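Local structure of periplasmic divalent cation tolerance protein (Xylella fastidiosa, 2NUH) at residues A31-S42 against T53-T62. The protein is of unknown function but belongs to the CutA family of divalent cation tolerance proteins and may bind copper ions. Numbering follows the deposited sequence. Where two conformers were deposited one is given.
Sequences AACVTQLPGAVS and TQEIQLLIKT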
ATOM      1  N   ALA A  31      -1.658   6.934  -5.748  1.00 12.32           N
ATOM      2  CA  ALA A  31      -1.547   7.183  -4.323  1.00 12.49           C
ATOM      3  C   ALA A  31      -0.826   8.500  -4.175  1.00 12.32           C
ATOM      4  O   ALA A  31       0.006   8.840  -5.005  1.00 12.67           O
ATOM      5  CB  ALA A  31      -0.762   6.075  -3.656  1.00 12.66           C
ATOM      6  N   ALA A  32      -1.161   9.256  -3.131  1.00 12.24           N
ATOM      7  CA  ALA A  32      -0.477  10.515  -2.888  1.00 12.79           C
ATOM      8  C   ALA A  32       0.862  10.268  -2.215  1.00 12.79           C
ATOM      9  O   ALA A  32       1.791  11.034  -2.360  1.00 13.04           O
ATOM     10  CB  ALA A  32      -1.309  11.394  -2.034  1.00 12.79           C
ATOM     11  N   CYS A  33       0.949   9.193  -1.451  1.00 13.35           N
ATOM     12  CA  CYS A  33       2.190   8.894  -0.769  1.00 13.81           C
ATOM     13  C   CYS A  33       2.160   7.453  -0.343  1.00 12.30           C
ATOM     14  O   CYS A  33       1.098   6.864  -0.159  1.00 12.30           O
ATOM     15  CB  CYS A  33       2.420   9.859   0.409  1.00 15.16           C
ATOM     16  SG  CYS A  33       3.453   9.310   1.813  0.50 16.19           S
ATOM     17  N   VAL A  34       3.344   6.878  -0.229  1.00 11.27           N
ATOM     18  CA  VAL A  34       3.461   5.523   0.276  1.00 11.03           C
ATOM     19  C   VAL A  34       4.561   5.512   1.303  1.00 10.79           C
ATOM     20  O   VAL A  34       5.667   6.001   1.034  1.00 10.61           O
ATOM     21  CB  VAL A  34       3.808   4.524  -0.834  1.00 10.60           C
ATOM     22  CG1 VAL A  34       4.001   3.139  -0.240  1.00 12.03           C
ATOM     23  CG2 VAL A  34       2.711   4.500  -1.895  1.00 12.20           C
ATOM     24  N   THR A  35       4.258   4.989   2.489  1.00 10.28           N
ATOM     25  CA  THR A  35       5.257   4.865   3.526  1.00 10.94           C
ATOM     26  C   THR A  35       5.655   3.418   3.675  1.00 11.26           C
ATOM     27  O   THR A  35       4.806   2.529   3.721  1.00 11.51           O
ATOM     28  CB  THR A  35       4.707   5.407   4.844  1.00 11.34           C
ATOM     29  OG1 THR A  35       4.391   6.792   4.657  1.00 12.43           O
ATOM     30  CG2 THR A  35       5.716   5.268   5.978  1.00 12.28           C
ATOM     31  N   GLN A  36       6.957   3.194   3.748  1.00 11.47           N
ATOM     32  CA  GLN A  36       7.503   1.873   3.951  1.00 12.99           C
ATOM     33  C   GLN A  36       8.022   1.797   5.356  1.00 13.60           C
ATOM     34  O   GLN A  36       8.697   2.717   5.825  1.00 14.32           O
ATOM     35  CB  GLN A  36       8.729   1.672   3.089  1.00 13.63           C
ATOM     36  CG  GLN A  36       8.600   1.812   1.635  1.00 16.63           C
ATOM     37  CD  GLN A  36       9.971   1.975   1.018  1.00 17.80           C
ATOM     38  OE1 GLN A  36      10.930   1.258   1.361  1.00 19.46           O
ATOM     39  NE2 GLN A  36      10.084   2.939   0.132  1.00 18.19           N
ATOM     40  N   LEU A  37       7.740   0.678   5.999  1.00 13.90           N
ATOM     41  CA  LEU A  37       8.256   0.390   7.321  1.00 15.29           C
ATOM     42  C   LEU A  37       9.088  -0.881   7.186  1.00 16.40           C
ATOM     43  O   LEU A  37       8.550  -1.958   6.955  1.00 14.90           O
ATOM     44  CB  LEU A  37       7.105   0.223   8.319  1.00 15.81           C
ATOM     45  CG  LEU A  37       5.944   1.240   8.305  1.00 17.59           C
ATOM     46  CD1 LEU A  37       4.792   0.849   9.229  1.00 19.34           C
ATOM     47  CD2 LEU A  37       6.429   2.616   8.674  1.00 20.05           C
ATOM     48  N   PRO A  38      10.415  -0.754   7.273  1.00 17.88           N
ATOM     49  CA  PRO A  38      11.247  -1.917   7.042  1.00 18.19           C
ATOM     50  C   PRO A  38      11.375  -2.799   8.284  1.00 17.29           C
ATOM     51  O   PRO A  38      10.960  -2.421   9.373  1.00 17.76           O
ATOM     52  CB  PRO A  38      12.609  -1.302   6.650  1.00 19.33           C
ATOM     53  CG  PRO A  38      12.391   0.191   6.600  1.00 20.71           C
ATOM     54  CD  PRO A  38      11.240   0.437   7.521  1.00 18.90           C
ATOM     55  N   GLY A  39      11.930  -3.987   8.090  1.00 16.28           N
ATOM     56  CA  GLY A  39      12.238  -4.873   9.202  1.00 15.50           C
ATOM     57  C   GLY A  39      11.049  -5.649   9.716  1.00 14.96           C
ATOM     58  O   GLY A  39      11.122  -6.274  10.769  1.00 15.66           O
ATOM     59  N   ALA A  40       9.952  -5.627   8.969  1.00 13.53           N
ATOM     60  CA  ALA A  40       8.761  -6.358   9.359  1.00 13.40           C
ATOM     61  C   ALA A  40       8.991  -7.846   9.230  1.00 13.34           C
ATOM     62  O   ALA A  40       9.790  -8.301   8.405  1.00 13.53           O
ATOM     63  CB  ALA A  40       7.576  -5.926   8.503  1.00 14.14           C
ATOM     64  N   VAL A  41       8.282  -8.611  10.051  1.00 13.25           N
ATOM     65  CA  VAL A  41       8.276 -10.054   9.922  1.00 13.59           C
ATOM     66  C   VAL A  41       6.833 -10.466   9.935  1.00 13.48           C
ATOM     67  O   VAL A  41       6.075 -10.068  10.821  1.00 13.53           O
ATOM     68  CB  VAL A  41       9.021 -10.742  11.074  1.00 14.46           C
ATOM     69  CG1 VAL A  41       8.856 -12.252  11.002  1.00 15.49           C
ATOM     70  CG2 VAL A  41      10.498 -10.386  11.027  1.00 15.74           C
ATOM     71  N   SER A  42       6.439 -11.245   8.939  1.00 12.79           N
ATOM     72  CA  SER A  42       5.083 -11.752   8.885  1.00 13.27           C
ATOM     73  C   SER A  42       5.063 -13.242   9.120  1.00 13.50           C
ATOM     74  O   SER A  42       5.903 -13.963   8.628  1.00 14.29           O
ATOM     75  CB  SER A  42       4.455 -11.432   7.549  1.00 13.57           C
ATOM     76  OG  SER A  42       4.326 -10.027   7.438  1.00 16.20           O
ATOM     77  N   THR A  53       8.356 -14.568   7.169  1.00 19.14           N
ATOM     78  CA  THR A  53       9.038 -13.950   6.054  1.00 18.33           C
ATOM     79  C   THR A  53       9.354 -12.529   6.446  1.00 16.69           C
ATOM     80  O   THR A  53       8.528 -11.847   7.045  1.00 14.55           O
ATOM     81  CB  THR A  53       8.188 -14.002   4.765  1.00 18.84           C
ATOM     82  OG1 THR A  53       8.916 -13.431   3.667  1.00 22.64           O
ATOM     83  CG2 THR A  53       6.880 -13.280   4.934  1.00 20.40           C
ATOM     84  N   GLN A  54      10.561 -12.096   6.120  1.00 15.74           N
ATOM     85  CA  GLN A  54      10.963 -10.718   6.339  1.00 16.93           C
ATOM     86  C   GLN A  54      10.290  -9.886   5.278  1.00 16.06           C
ATOM     87  O   GLN A  54      10.252 -10.271   4.107  1.00 16.48           O
ATOM     88  CB  GLN A  54      12.481 -10.584   6.227  1.00 17.28           C
ATOM     89  CG  GLN A  54      13.239 -11.404   7.268  1.00 19.94           C
ATOM     90  CD  GLN A  54      14.741 -11.353   7.089  1.00 20.30           C
ATOM     91  OE1 GLN A  54      15.247 -11.342   5.965  1.00 26.38           O
ATOM     92  NE2 GLN A  54      15.467 -11.343   8.201  1.00 25.80           N
ATOM     93  N   GLU A  55       9.738  -8.754   5.688  1.00 14.55           N
ATOM     94  CA  GLU A  55       8.990  -7.928   4.766  1.00 14.22           C
ATOM     95  C   GLU A  55       9.195  -6.460   5.057  1.00 13.16           C
ATOM     96  O   GLU A  55       9.773  -6.079   6.069  1.00 13.13           O
ATOM     97  CB  GLU A  55       7.501  -8.243   4.870  1.00 14.64           C
ATOM     98  CG  GLU A  55       7.143  -9.641   4.456  1.00 16.07           C
ATOM     99  CD  GLU A  55       5.679  -9.766   4.174  1.00 17.59           C
ATOM    100  OE1 GLU A  55       4.875  -9.633   5.113  1.00 17.64           O
ATOM    101  OE2 GLU A  55       5.312  -9.937   3.000  1.00 20.28           O
ATOM    102  N   ILE A  56       8.720  -5.648   4.127  1.00 12.60           N
ATOM    103  CA  ILE A  56       8.553  -4.221   4.321  1.00 12.77           C
ATOM    104  C   ILE A  56       7.062  -3.992   4.360  1.00 12.06           C
ATOM    105  O   ILE A  56       6.341  -4.482   3.492  1.00 11.84           O
ATOM    106  CB  ILE A  56       9.117  -3.443   3.128  1.00 13.44           C
ATOM    107  CG1 ILE A  56      10.547  -3.904   2.807  1.00 15.72           C
ATOM    108  CG2 ILE A  56       9.007  -1.923   3.340  1.00 13.55           C
ATOM    109  CD1 ILE A  56      11.531  -3.647   3.895  1.00 17.93           C
ATOM    110  N   GLN A  57       6.590  -3.274   5.372  1.00 11.09           N
ATOM    111  CA  GLN A  57       5.192  -2.934   5.457  1.00 11.23           C
ATOM    112  C   GLN A  57       4.958  -1.655   4.689  1.00 11.46           C
ATOM    113  O   GLN A  57       5.714  -0.695   4.837  1.00 12.40           O
ATOM    114  CB  GLN A  57       4.782  -2.765   6.924  1.00 11.92           C
ATOM    115  CG  GLN A  57       3.343  -2.310   7.107  1.00 12.16           C
ATOM    116  CD  GLN A  57       2.358  -3.399   6.810  1.00 13.54           C
ATOM    117  OE1 GLN A  57       1.426  -3.225   6.008  1.00 15.15           O
ATOM    118  NE2 GLN A  57       2.554  -4.533   7.434  1.00 10.26           N
ATOM    119  N   LEU A  58       3.920  -1.645   3.860  1.00 10.97           N
ATOM    120  CA  LEU A  58       3.560  -0.447   3.131  1.00 11.12           C
ATOM    121  C   LEU A  58       2.286   0.131   3.679  1.00 11.04           C
ATOM    122  O   LEU A  58       1.363  -0.600   4.054  1.00 10.91           O
ATOM    123  CB  LEU A  58       3.351  -0.739   1.645  1.00 11.31           C
ATOM    124  CG  LEU A  58       4.517  -1.347   0.878  1.00 12.02           C
ATOM    125  CD1 LEU A  58       4.055  -1.479  -0.557  1.00 15.11           C
ATOM    126  CD2 LEU A  58       5.742  -0.470   0.950  1.00 13.28           C
ATOM    127  N   LEU A  59       2.262   1.455   3.726  1.00 10.99           N
ATOM    128  CA  LEU A  59       1.073   2.210   4.064  1.00 11.63           C
ATOM    129  C   LEU A  59       0.863   3.153   2.909  1.00 11.33           C
ATOM    130  O   LEU A  59       1.625   4.094   2.712  1.00 11.45           O
ATOM    131  CB  LEU A  59       1.253   3.016   5.354  1.00 12.29           C
ATOM    132  CG  LEU A  59       1.420   2.286   6.675  1.00 15.08           C
ATOM    133  CD1 LEU A  59       1.709   3.298   7.754  1.00 17.13           C
ATOM    134  CD2 LEU A  59       0.168   1.531   7.017  1.00 18.67           C
ATOM    135  N   ILE A  60      -0.169   2.878   2.137  1.00 11.18           N
ATOM    136  CA  ILE A  60      -0.421   3.604   0.908  1.00 11.64           C
ATOM    137  C   ILE A  60      -1.574   4.542   1.150  1.00 11.75           C
ATOM    138  O   ILE A  60      -2.641   4.109   1.560  1.00 12.20           O
ATOM    139  CB  ILE A  60      -0.776   2.623  -0.199  1.00 12.11           C
ATOM    140  CG1 ILE A  60       0.416   1.722  -0.468  1.00 11.54           C
ATOM    141  CG2 ILE A  60      -1.150   3.353  -1.469  1.00 12.91           C
ATOM    142  CD1 ILE A  60       0.037   0.395  -1.083  1.00 12.13           C
ATOM    143  N   LYS A  61      -1.369   5.830   0.890  1.00 12.07           N
ATOM    144  CA  LYS A  61      -2.420   6.808   1.129  1.00 12.46           C
ATOM    145  C   LYS A  61      -3.039   7.177  -0.203  1.00 11.87           C
ATOM    146  O   LYS A  61      -2.364   7.643  -1.105  1.00 12.23           O
ATOM    147  CB  LYS A  61      -1.851   8.058   1.797  1.00 13.54           C
ATOM    148  CG  LYS A  61      -1.784   8.005   3.318  1.00 17.97           C
ATOM    149  CD  LYS A  61      -0.647   7.161   3.832  1.00 22.91           C
ATOM    150  CE  LYS A  61       0.675   7.891   3.755  1.00 24.68           C
ATOM    151  NZ  LYS A  61       1.786   6.995   4.130  1.00 26.61           N
ATOM    152  N   THR A  62      -4.336   6.975  -0.324  1.00 12.03           N
ATOM    153  CA  THR A  62      -4.996   7.230  -1.581  1.00 12.74           C
ATOM    154  C   THR A  62      -6.413   7.675  -1.275  1.00 13.04           C
ATOM    155  O   THR A  62      -6.718   7.997  -0.138  1.00 12.31           O
ATOM    156  CB  THR A  62      -4.926   5.986  -2.501  1.00 13.69           C
ATOM    157  OG1 THR A  62      -5.431   6.315  -3.803  1.00 15.03           O
ATOM    158  CG2 THR A  62      -5.676   4.805  -1.920  1.00 13.46           C
TER
HETATM  159  O   HOH W   1      12.548  -6.643   6.210  1.00 32.17           O
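Lys61, paired with Cys33, leans diagonally to Thr35 on the adjacent strand: its NZ donates to Thr35 OG1 at 2.7 Å. Bends at chi2 and chi3 (76° and 78°) fold the chain over the sheet. The same NZ bonds Leu59 O within its own strand, approaching 48° above the carbonyl plane, while Thr35 N reaches that oxygen from the opposite face, so one carbonyl takes two donors. On the other side of the sheet, toward helix 15-27, Val34 and Ile60 lie side by side, CG1 to CG1 at 3.9 Å, and Leu58 CD2 comes within 3.7 Å of Gln36 CG. The strands run antiparallel in register until a beta bulge between Leu37 and Ala40 shifts the pairing by one residue. Here the chain turns at Gly39 into strand 40-45, which forms a hairpin with 50-63; Ala40 N makes only a weak bond to Glu55 O, and a water donates to that oxygen at 2.8 Å. Ile56 CD1 meets Pro38 CA at 3.6 Å at this corner. Beyond it, Ser42 OG donates to Glu55 OE1; the modelled separation, 2.4 Å, is doubtfully short. Thr11 and Tyr80 bond Glu55 OE2 and would probably stabilise the buried carboxylate's negative charge, with Ser42 a tentative third partner. The ammonium of Lys61 links the strands through Thr35, and its Leu59 bond steadies it over its own strand: a charged donor with two neutral acceptors.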